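Local coordinates for protein 2-dehydropantoate 2-reductase (Porphyromonas gingivalis, PDB 2QYT) that probably catalyses the NADPH-dependent reduction of 2-dehydropantoate (ketopantoate) to (R)-pantoate, a step on the pathway to pantothenate, at residues G288-E293 and P302-M307; V84-F89 and V175-L180. All coordinates share one frame; numbering follows the deposited sequence.

The two contacts sit on opposite sides of the chain's centre, their own centres about 35 Å apart and their nearest atoms about 16 Å apart, so neither touches the other. Contact 2 belongs to the N-terminal, Rossmann-type half, where helix 172-183 lies against strand 86-89 of the parallel sheet; the glycine pattern Gly15, Gly17 and Gly20, consistent with NADP(H) binding, follows the neighbouring strand 9-14. Contact 1 joins the last two helices of the helical C-terminal half, and its centre lies about 22 Å from the centre of the chain. Both use a tyrosine ring with an aliphatic side chain over its face, but only contact 2 adds polar bonds between its segments.

Contact 1 (G288-E293 and P302-M307); sequences GYVVRE and PMYKRM
Helices 288-293 and 302-307 pass with their axes 9.5 Å apart at closest approach and their directions 129° apart, nearest at Val291 and Lys305, whose CA atoms are 6.2 Å from each other. Val290 lies over one face of the Tyr304 ring, the two side chains crossing at about a right angle. Its CG1, placed anti to the backbone N (chi1 -165°), stands 3.7 Å from the ring centroid and 8° off the normal, a CH-pi contact over the middle of the face. CG2, anti to the carbonyl carbon, touches the rim at Tyr304 CE2, 3.7 Å away. Both helices belong to the helical C-terminal domain of ketopantoate reductases, and helices 194-215 and 227-244 pack against the same pair. Ser206 OG of helix 194-215 and Tyr304 OH share a hydrogen bond, anchoring the far end of the ring while Val290 covers its face; Leu240 of helix 227-244 also touches Val290. One residue further along, Val291 lies alongside the backbone of the second helix, its CG2 4.0 Å from Tyr304 O and 4.3 Å from Lys305 CA. The same methyl meets Lys305 CG, beyond which the lysine leads away.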
loop_
_atom_site.group_PDB
_atom_site.type_symbol
_atom_site.label_atom_id
_atom_site.label_comp_id
_atom_site.label_asym_id
_atom_site.label_seq_id
_atom_site.Cartn_x
_atom_site.Cartn_y
_atom_site.Cartn_z
ATOM N N GLY A 288 -17.794 1.771 -0.766
ATOM C CA GLY A 288 -18.474 2.510 0.291
ATOM C C GLY A 288 -17.925 3.904 0.512
ATOM O O GLY A 288 -18.687 4.858 0.688
ATOM N N TYR A 289 -16.598 4.014 0.480
ATOM C CA TYR A 289 -15.901 5.278 0.697
ATOM C C TYR A 289 -16.406 6.348 -0.257
ATOM O O TYR A 289 -16.812 7.440 0.189
ATOM C CB TYR A 289 -14.381 5.111 0.522
ATOM C CG TYR A 289 -13.657 6.435 0.522
ATOM C CD1 TYR A 289 -13.409 7.119 1.722
ATOM C CD2 TYR A 289 -13.270 7.034 -0.674
ATOM C CE1 TYR A 289 -12.767 8.360 1.725
ATOM C CE2 TYR A 289 -12.633 8.275 -0.687
ATOM C CZ TYR A 289 -12.377 8.931 0.514
ATOM O OH TYR A 289 -11.737 10.153 0.488
ATOM N N VAL A 290 -16.366 5.995 -1.557
ATOM C CA VAL A 290 -16.795 6.817 -2.692
ATOM C C VAL A 290 -18.222 7.364 -2.518
ATOM O O VAL A 290 -18.428 8.586 -2.547
ATOM C CB VAL A 290 -16.670 6.025 -4.050
ATOM C CG1 VAL A 290 -16.755 6.972 -5.236
ATOM C CG2 VAL A 290 -15.364 5.259 -4.113
ATOM N N VAL A 291 -19.194 6.477 -2.285
ATOM C CA VAL A 291 -20.578 6.886 -2.012
ATOM C C VAL A 291 -20.679 7.946 -0.889
ATOM O O VAL A 291 -21.374 8.971 -1.012
ATOM C CB VAL A 291 -21.468 5.643 -1.662
ATOM C CG1 VAL A 291 -22.842 6.066 -1.110
ATOM C CG2 VAL A 291 -21.624 4.721 -2.884
ATOM N N ARG A 292 -19.981 7.696 0.213
ATOM C CA ARG A 292 -20.098 8.566 1.352
ATOM C C ARG A 292 -19.357 9.882 1.208
ATOM O O ARG A 292 -19.846 10.924 1.656
ATOM C CB ARG A 292 -19.717 7.826 2.616
ATOM C CG ARG A 292 -20.868 6.986 3.141
ATOM C CD ARG A 292 -20.533 6.363 4.481
ATOM N NE ARG A 292 -20.637 4.910 4.384
ATOM C CZ ARG A 292 -19.649 4.106 3.973
ATOM N NH1 ARG A 292 -18.444 4.585 3.636
ATOM N NH2 ARG A 292 -19.870 2.809 3.911
ATOM N N GLU A 293 -18.191 9.847 0.581
ATOM C CA GLU A 293 -17.450 11.072 0.305
ATOM C C GLU A 293 -18.240 12.063 -0.576
ATOM O O GLU A 293 -18.312 13.265 -0.252
ATOM C CB GLU A 293 -16.067 10.744 -0.263
ATOM C CG GLU A 293 -14.985 11.754 0.047
ATOM C CD GLU A 293 -14.926 12.080 1.515
ATOM O OE1 GLU A 293 -15.042 11.147 2.347
ATOM O OE2 GLU A 293 -14.813 13.287 1.837
ATOM N N PRO A 302 -24.745 8.399 -9.346
ATOM C CA PRO A 302 -25.764 7.358 -9.500
ATOM C C PRO A 302 -25.234 5.940 -9.749
ATOM O O PRO A 302 -25.749 5.000 -9.155
ATOM C CB PRO A 302 -26.611 7.856 -10.684
ATOM C CG PRO A 302 -25.755 8.834 -11.402
ATOM C CD PRO A 302 -24.880 9.460 -10.364
HETATM N N MSE A 303 -24.229 5.792 -10.608
HETATM C CA MSE A 303 -23.674 4.470 -10.939
HETATM C C MSE A 303 -23.023 3.769 -9.743
HETATM O O MSE A 303 -23.274 2.581 -9.505
HETATM C CB MSE A 303 -22.658 4.575 -12.078
HETATM C CG MSE A 303 -22.321 3.240 -12.783
HETATM SE SE MSE A 303 -23.848 2.359 -13.695
HETATM C CE MSE A 303 -24.496 3.820 -14.827
ATOM N N TYR A 304 -22.175 4.499 -9.014
ATOM C CA TYR A 304 -21.605 3.989 -7.771
ATOM C C TYR A 304 -22.689 3.620 -6.761
ATOM O O TYR A 304 -22.600 2.575 -6.123
ATOM C CB TYR A 304 -20.643 5.003 -7.164
ATOM C CG TYR A 304 -19.199 4.732 -7.477
ATOM C CD1 TYR A 304 -18.575 5.343 -8.562
ATOM C CD2 TYR A 304 -18.446 3.865 -6.678
ATOM C CE1 TYR A 304 -17.241 5.094 -8.860
ATOM C CE2 TYR A 304 -17.097 3.609 -6.963
ATOM C CZ TYR A 304 -16.506 4.228 -8.050
ATOM O OH TYR A 304 -15.186 3.985 -8.323
ATOM N N LYS A 305 -23.714 4.464 -6.632
ATOM C CA LYS A 305 -24.798 4.230 -5.668
ATOM C C LYS A 305 -25.656 3.017 -6.026
ATOM O O LYS A 305 -26.015 2.238 -5.152
ATOM C CB LYS A 305 -25.664 5.478 -5.491
ATOM C CG LYS A 305 -24.940 6.654 -4.848
ATOM C CD LYS A 305 -25.919 7.628 -4.204
ATOM C CE LYS A 305 -26.456 8.673 -5.178
ATOM N NZ LYS A 305 -27.508 8.156 -6.100
ATOM N N ARG A 306 -25.973 2.861 -7.312
ATOM C CA ARG A 306 -26.663 1.671 -7.819
ATOM C C ARG A 306 -25.816 0.433 -7.514
ATOM O O ARG A 306 -26.329 -0.568 -7.026
ATOM C CB ARG A 306 -26.915 1.788 -9.336
ATOM C CG ARG A 306 -27.972 0.828 -9.894
ATOM C CD ARG A 306 -27.488 0.045 -11.138
ATOM N NE ARG A 306 -27.578 0.781 -12.412
ATOM C CZ ARG A 306 -27.324 0.259 -13.620
ATOM N NH1 ARG A 306 -26.965 -1.016 -13.759
ATOM N NH2 ARG A 306 -27.430 1.017 -14.708
HETATM N N MSE A 307 -24.516 0.532 -7.783
HETATM C CA MSE A 307 -23.563 -0.580 -7.631
HETATM C C MSE A 307 -23.333 -0.996 -6.162
HETATM O O MSE A 307 -23.368 -2.187 -5.832
HETATM C CB MSE A 307 -22.232 -0.210 -8.316
HETATM C CG MSE A 307 -21.645 -1.269 -9.260
HETATM SE SE MSE A 307 -21.280 -0.598 -11.080
HETATM C CE MSE A 307 -20.623 -2.185 -11.960
#

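Contact 2 (V84-F89 and V175-L180); sequences VDYILF and VRLAEL
Tyr86 holds CG anti to its carbonyl carbon (chi1 -53°), sending the ring out to helix 175-180, while Arg176, extended through chi2 and bent at chi3, brings its guanidinium round to the phenol oxygen. The pair joins an inner strand of the parallel Rossmann-type sheet, between 9-14 and 111-115, to a helix packed beside it, with Ile9 and Leu114 of those strands among the neighbours. Arg176 NE donates to Tyr86 OH at 2.8 Å along a nearly straight line, 171° at the hydrogen, and the oxygen lies in the guanidinium plane. Ring and guanidinium are turned 76° against each other. A hydrogen bond with Asp173 O gives the same hydroxyl a second partner. Leu177 covers one face of the ring: CD1 makes a CH-pi contact 3.7 Å from the centroid, and CB rests 3.8 Å from Tyr86 CE2. Asp85 stands at the corner where the chain turns; its OD2 is hydrogen-bonded to Lys10 N, and its OD1 forms a long salt bridge of 3.7 Å with Arg176 NH2. Over the opposite ring face, displaced toward the rim, a water lies within hydrogen-bonding distance of Asp85 O, 2.8 Å, and accepts weakly from Arg176 NH2 at 3.2 Å.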
loop_
_atom_site.group_PDB
_atom_site.type_symbol
_atom_site.label_atom_id
_atom_site.label_comp_id
_atom_site.label_asym_id
_atom_site.label_seq_id
_atom_site.Cartn_x
_atom_site.Cartn_y
_atom_site.Cartn_z
ATOM N N VAL A 84 12.198 2.609 15.920
ATOM C CA VAL A 84 12.902 2.441 14.639
ATOM C C VAL A 84 12.860 3.754 13.840
ATOM O O VAL A 84 12.196 4.735 14.236
ATOM C CB VAL A 84 12.279 1.285 13.756
ATOM C CG1 VAL A 84 12.356 -0.086 14.473
ATOM C CG2 VAL A 84 10.844 1.578 13.449
ATOM N N ASP A 85 13.545 3.782 12.704
ATOM C CA ASP A 85 13.485 4.971 11.848
ATOM C C ASP A 85 12.262 5.011 10.888
ATOM O O ASP A 85 11.730 6.085 10.632
ATOM C CB ASP A 85 14.837 5.150 11.137
ATOM C CG ASP A 85 15.963 5.285 12.140
ATOM O OD1 ASP A 85 15.929 6.249 12.890
ATOM O OD2 ASP A 85 16.836 4.412 12.249
ATOM N N TYR A 86 11.868 3.839 10.394
ATOM C CA TYR A 86 10.794 3.682 9.391
ATOM C C TYR A 86 9.972 2.487 9.775
ATOM O O TYR A 86 10.510 1.453 10.104
ATOM C CB TYR A 86 11.356 3.505 7.975
ATOM C CG TYR A 86 12.329 4.616 7.585
ATOM C CD1 TYR A 86 13.733 4.413 7.620
ATOM C CD2 TYR A 86 11.855 5.879 7.197
ATOM C CE1 TYR A 86 14.629 5.461 7.250
ATOM C CE2 TYR A 86 12.764 6.945 6.843
ATOM C CZ TYR A 86 14.118 6.714 6.861
ATOM O OH TYR A 86 14.942 7.749 6.477
ATOM N N ILE A 87 8.666 2.696 9.827
ATOM C CA ILE A 87 7.729 1.619 9.879
ATOM C C ILE A 87 6.982 1.565 8.546
ATOM O O ILE A 87 6.318 2.533 8.131
ATOM C CB ILE A 87 6.710 1.787 11.017
ATOM C CG1 ILE A 87 7.429 1.815 12.370
ATOM C CG2 ILE A 87 5.613 0.667 10.942
ATOM C CD1 ILE A 87 6.548 2.347 13.542
ATOM N N LEU A 88 7.081 0.406 7.896
ATOM C CA LEU A 88 6.265 0.079 6.711
ATOM C C LEU A 88 5.031 -0.662 7.231
ATOM O O LEU A 88 5.150 -1.754 7.825
ATOM C CB LEU A 88 7.100 -0.840 5.795
ATOM C CG LEU A 88 7.897 -0.241 4.650
ATOM C CD1 LEU A 88 8.571 1.057 4.930
ATOM C CD2 LEU A 88 8.845 -1.301 3.980
ATOM N N PHE A 89 3.879 -0.026 7.089
ATOM C CA PHE A 89 2.647 -0.494 7.705
ATOM C C PHE A 89 1.907 -1.229 6.590
ATOM O O PHE A 89 1.464 -0.624 5.638
ATOM C CB PHE A 89 1.858 0.715 8.262
ATOM C CG PHE A 89 0.625 0.341 9.051
ATOM C CD1 PHE A 89 0.714 0.062 10.417
ATOM C CD2 PHE A 89 -0.628 0.264 8.421
ATOM C CE1 PHE A 89 -0.419 -0.282 11.162
ATOM C CE2 PHE A 89 -1.801 -0.099 9.157
ATOM C CZ PHE A 89 -1.681 -0.352 10.538
ATOM N N VAL A 175 14.797 11.539 1.425
ATOM C CA VAL A 175 15.950 11.240 0.573
ATOM C C VAL A 175 16.671 10.022 1.143
ATOM O O VAL A 175 17.014 9.098 0.419
ATOM C CB VAL A 175 16.905 12.456 0.469
ATOM C CG1 VAL A 175 18.173 12.095 -0.317
ATOM C CG2 VAL A 175 16.202 13.626 -0.199
ATOM N N ARG A 176 16.861 10.001 2.458
ATOM C CA ARG A 176 17.464 8.836 3.075
ATOM C C ARG A 176 16.673 7.571 2.750
ATOM O O ARG A 176 17.264 6.555 2.344
ATOM C CB ARG A 176 17.618 8.991 4.589
ATOM C CG ARG A 176 18.474 7.880 5.209
ATOM C CD ARG A 176 18.741 8.105 6.698
ATOM N NE ARG A 176 17.557 7.971 7.562
ATOM C CZ ARG A 176 17.608 8.047 8.894
ATOM N NH1 ARG A 176 18.781 8.228 9.506
ATOM N NH2 ARG A 176 16.501 7.939 9.632
ATOM N N LEU A 177 15.357 7.603 2.925
ATOM C CA LEU A 177 14.599 6.376 2.622
ATOM C C LEU A 177 14.670 6.001 1.124
ATOM O O LEU A 177 14.797 4.834 0.777
ATOM C CB LEU A 177 13.157 6.422 3.144
ATOM C CG LEU A 177 12.374 5.095 3.056
ATOM C CD1 LEU A 177 12.987 3.996 3.935
ATOM C CD2 LEU A 177 10.926 5.361 3.427
ATOM N N ALA A 178 14.645 6.997 0.257
ATOM C CA ALA A 178 14.616 6.724 -1.185
ATOM C C ALA A 178 15.912 6.034 -1.627
ATOM O O ALA A 178 15.860 5.014 -2.261
ATOM C CB ALA A 178 14.386 8.008 -1.953
ATOM N N GLU A 179 17.065 6.593 -1.262
ATOM C CA GLU A 179 18.379 5.971 -1.492
ATOM C C GLU A 179 18.498 4.584 -0.919
ATOM O O GLU A 179 19.078 3.676 -1.516
ATOM C CB GLU A 179 19.468 6.835 -0.838
ATOM C CG GLU A 179 19.697 8.172 -1.505
ATOM C CD GLU A 179 21.045 8.780 -1.113
ATOM O OE1 GLU A 179 21.780 9.236 -2.006
ATOM O OE2 GLU A 179 21.390 8.784 0.094
ATOM N N LEU A 180 17.958 4.427 0.272
ATOM C CA LEU A 180 18.003 3.170 0.950
ATOM C C LEU A 180 17.103 2.082 0.286
ATOM O O LEU A 180 17.485 0.916 0.149
ATOM C CB LEU A 180 17.599 3.423 2.388
ATOM C CG LEU A 180 17.699 2.298 3.382
ATOM C CD1 LEU A 180 17.796 2.933 4.752
ATOM C CD2 LEU A 180 16.401 1.524 3.209
HETATM O O HOH W 1 13.308 8.367 9.989
#